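Local coordinates for viral CASP8 and FADD-like apoptosis regulator (Molluscum contagiosum virus subtype 1, PDB 2BBR), which inhibits death-receptor-induced apoptosis by interfering with caspase-8 recruitment and activation at the death-inducing signaling complex, and suppresses host NF-kappa-B activation, at residues E105-S110 / L167-Q172. Numbering follows the deposited sequence.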
loop_
_atom_site.group_PDB
_atom_site.type_symbol
_atom_site.label_atom_id
_atom_site.label_comp_id
_atom_site.label_asym_id
_atom_site.label_seq_id
_atom_site.Cartn_x
_atom_site.Cartn_y
_atom_site.Cartn_z
ATOM N N GLU A 105 5.969 6.208 -4.184
ATOM C CA GLU A 105 7.184 6.819 -3.654
ATOM C C GLU A 105 8.259 7.029 -4.721
ATOM O O GLU A 105 9.277 7.671 -4.458
ATOM C CB GLU A 105 7.743 5.974 -2.506
ATOM C CG GLU A 105 6.818 5.885 -1.300
ATOM C CD GLU A 105 6.415 7.249 -0.770
ATOM O OE1 GLU A 105 5.216 7.589 -0.843
ATOM O OE2 GLU A 105 7.302 7.983 -0.283
ATOM N N GLU A 106 8.038 6.493 -5.920
ATOM C CA GLU A 106 8.990 6.641 -7.023
ATOM C C GLU A 106 8.563 7.756 -7.970
ATOM O O GLU A 106 9.202 8.001 -8.997
ATOM C CB GLU A 106 9.103 5.337 -7.813
ATOM C CG GLU A 106 9.701 4.184 -7.028
ATOM C CD GLU A 106 11.145 4.430 -6.628
ATOM O OE1 GLU A 106 11.686 3.623 -5.843
ATOM O OE2 GLU A 106 11.743 5.423 -7.099
ATOM N N LEU A 107 7.468 8.420 -7.625
ATOM C CA LEU A 107 6.948 9.510 -8.438
ATOM C C LEU A 107 7.195 10.846 -7.752
ATOM O O LEU A 107 7.119 10.944 -6.528
ATOM C CB LEU A 107 5.443 9.332 -8.648
ATOM C CG LEU A 107 4.985 8.100 -9.430
ATOM C CD1 LEU A 107 3.509 7.844 -9.165
ATOM C CD2 LEU A 107 5.244 8.298 -10.910
ATOM N N ASP A 108 7.506 11.871 -8.538
ATOM C CA ASP A 108 7.707 13.197 -7.974
ATOM C C ASP A 108 6.373 13.929 -8.097
ATOM O O ASP A 108 5.430 13.413 -8.698
ATOM C CB ASP A 108 8.829 13.953 -8.701
ATOM C CG ASP A 108 8.597 14.066 -10.193
ATOM O OD1 ASP A 108 7.523 14.549 -10.596
ATOM O OD2 ASP A 108 9.500 13.679 -10.967
ATOM N N SER A 109 6.285 15.123 -7.522
ATOM C CA SER A 109 5.039 15.883 -7.555
ATOM C C SER A 109 4.526 16.231 -8.944
ATOM O O SER A 109 3.318 16.256 -9.166
ATOM C CB SER A 109 5.182 17.161 -6.728
ATOM O OG SER A 109 5.446 16.857 -5.371
ATOM N N SER A 110 5.431 16.511 -9.876
ATOM C CA SER A 110 5.026 16.850 -11.238
ATOM C C SER A 110 4.418 15.635 -11.930
ATOM O O SER A 110 3.420 15.747 -12.640
ATOM C CB SER A 110 6.227 17.349 -12.043
ATOM O OG SER A 110 5.841 17.693 -13.361
ATOM N N LEU A 167 8.103 4.012 -18.278
ATOM C CA LEU A 167 7.960 2.628 -18.702
ATOM C C LEU A 167 8.434 1.645 -17.638
ATOM O O LEU A 167 8.010 0.488 -17.627
ATOM C CB LEU A 167 8.712 2.403 -20.019
ATOM C CG LEU A 167 8.024 2.941 -21.281
ATOM C CD1 LEU A 167 7.726 4.423 -21.142
ATOM C CD2 LEU A 167 8.914 2.687 -22.484
ATOM N N ASP A 168 9.304 2.099 -16.744
ATOM C CA ASP A 168 9.801 1.247 -15.674
ATOM C C ASP A 168 8.673 0.933 -14.691
ATOM O O ASP A 168 8.494 -0.218 -14.282
ATOM C CB ASP A 168 10.972 1.930 -14.952
ATOM C CG ASP A 168 10.604 3.288 -14.370
ATOM O OD1 ASP A 168 9.958 4.094 -15.075
ATOM O OD2 ASP A 168 10.979 3.548 -13.207
ATOM N N LEU A 169 7.904 1.954 -14.323
ATOM C CA LEU A 169 6.793 1.773 -13.396
ATOM C C LEU A 169 5.659 1.032 -14.098
ATOM O O LEU A 169 4.992 0.191 -13.498
ATOM C CB LEU A 169 6.320 3.130 -12.871
ATOM C CG LEU A 169 7.394 3.926 -12.124
ATOM C CD1 LEU A 169 6.824 5.264 -11.682
ATOM C CD2 LEU A 169 7.903 3.138 -10.929
ATOM N N CYS A 170 5.437 1.350 -15.368
ATOM C CA CYS A 170 4.412 0.673 -16.151
ATOM C C CYS A 170 4.698 -0.826 -16.135
ATOM O O CYS A 170 3.807 -1.638 -15.884
ATOM C CB CYS A 170 4.432 1.172 -17.599
ATOM S SG CYS A 170 3.349 0.267 -18.736
ATOM N N GLN A 171 5.949 -1.187 -16.398
ATOM C CA GLN A 171 6.343 -2.586 -16.423
ATOM C C GLN A 171 6.083 -3.289 -15.095
ATOM O O GLN A 171 5.659 -4.443 -15.080
ATOM C CB GLN A 171 7.816 -2.719 -16.807
ATOM C CG GLN A 171 8.289 -4.158 -16.914
ATOM C CD GLN A 171 9.721 -4.258 -17.386
ATOM O OE1 GLN A 171 10.569 -4.840 -16.711
ATOM N NE2 GLN A 171 9.999 -3.688 -18.552
ATOM N N GLN A 172 6.342 -2.614 -13.980
ATOM C CA GLN A 172 6.086 -3.238 -12.686
ATOM C C GLN A 172 4.612 -3.601 -12.556
ATOM O O GLN A 172 4.269 -4.660 -12.031
ATOM C CB GLN A 172 6.465 -2.302 -11.542
ATOM C CG GLN A 172 7.946 -2.063 -11.377
ATOM C CD GLN A 172 8.241 -1.247 -10.139
ATOM O OE1 GLN A 172 7.867 -1.629 -9.032
ATOM N NE2 GLN A 172 8.910 -0.115 -10.319
#
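The carbonyl O of Glu106, a residue whose CB touches Leu169 across the contact, accepts a hydrogen bond from NH1 of Arg166, whose NH2 forms a salt bridge with OD2 of Asp168. One guanidinium thus ties the loop residue Glu106 to the first turn of helix 167-187. The sequence Arg166-Leu167-Asp168-Leu169 matches the RxDL motif of death effector domains, and its last leucine carries the apolar half of the contact. The two methyl branches of Leu169 divide the work. CD1 meets CD2 of Leu107 at 3.5 Å, a close approach for methyl carbons, and lies 4.1 Å from CG of Leu107, the two side chains being inclined to each other. CD2 instead reaches CB of Glu106, at 4.0 Å. Although the CB of Leu107 does not face the helix, its chi1 of -64° sets CG beside its own backbone N, and the branch ends nearer to Leu169 than it begins. Glu106 behaves the other way: its CB faces the helix, but the chain bends at chi2 (-64°) and takes the carboxylate away. OE2 of Glu106 remains 6.4 Å from OD2 of Asp168, too far for contact. The interface is small, 118 Å² over both sides, with Leu169 its buried member. Beyond Leu107 the chain enters helix 109-122 through Asp108, its N-cap residue. The contact therefore joins the connection between helices 95-104 and 109-122 to the start of helix 167-187 in the second death effector domain, while Leu169 also packs on Leu161 of helix 155-163.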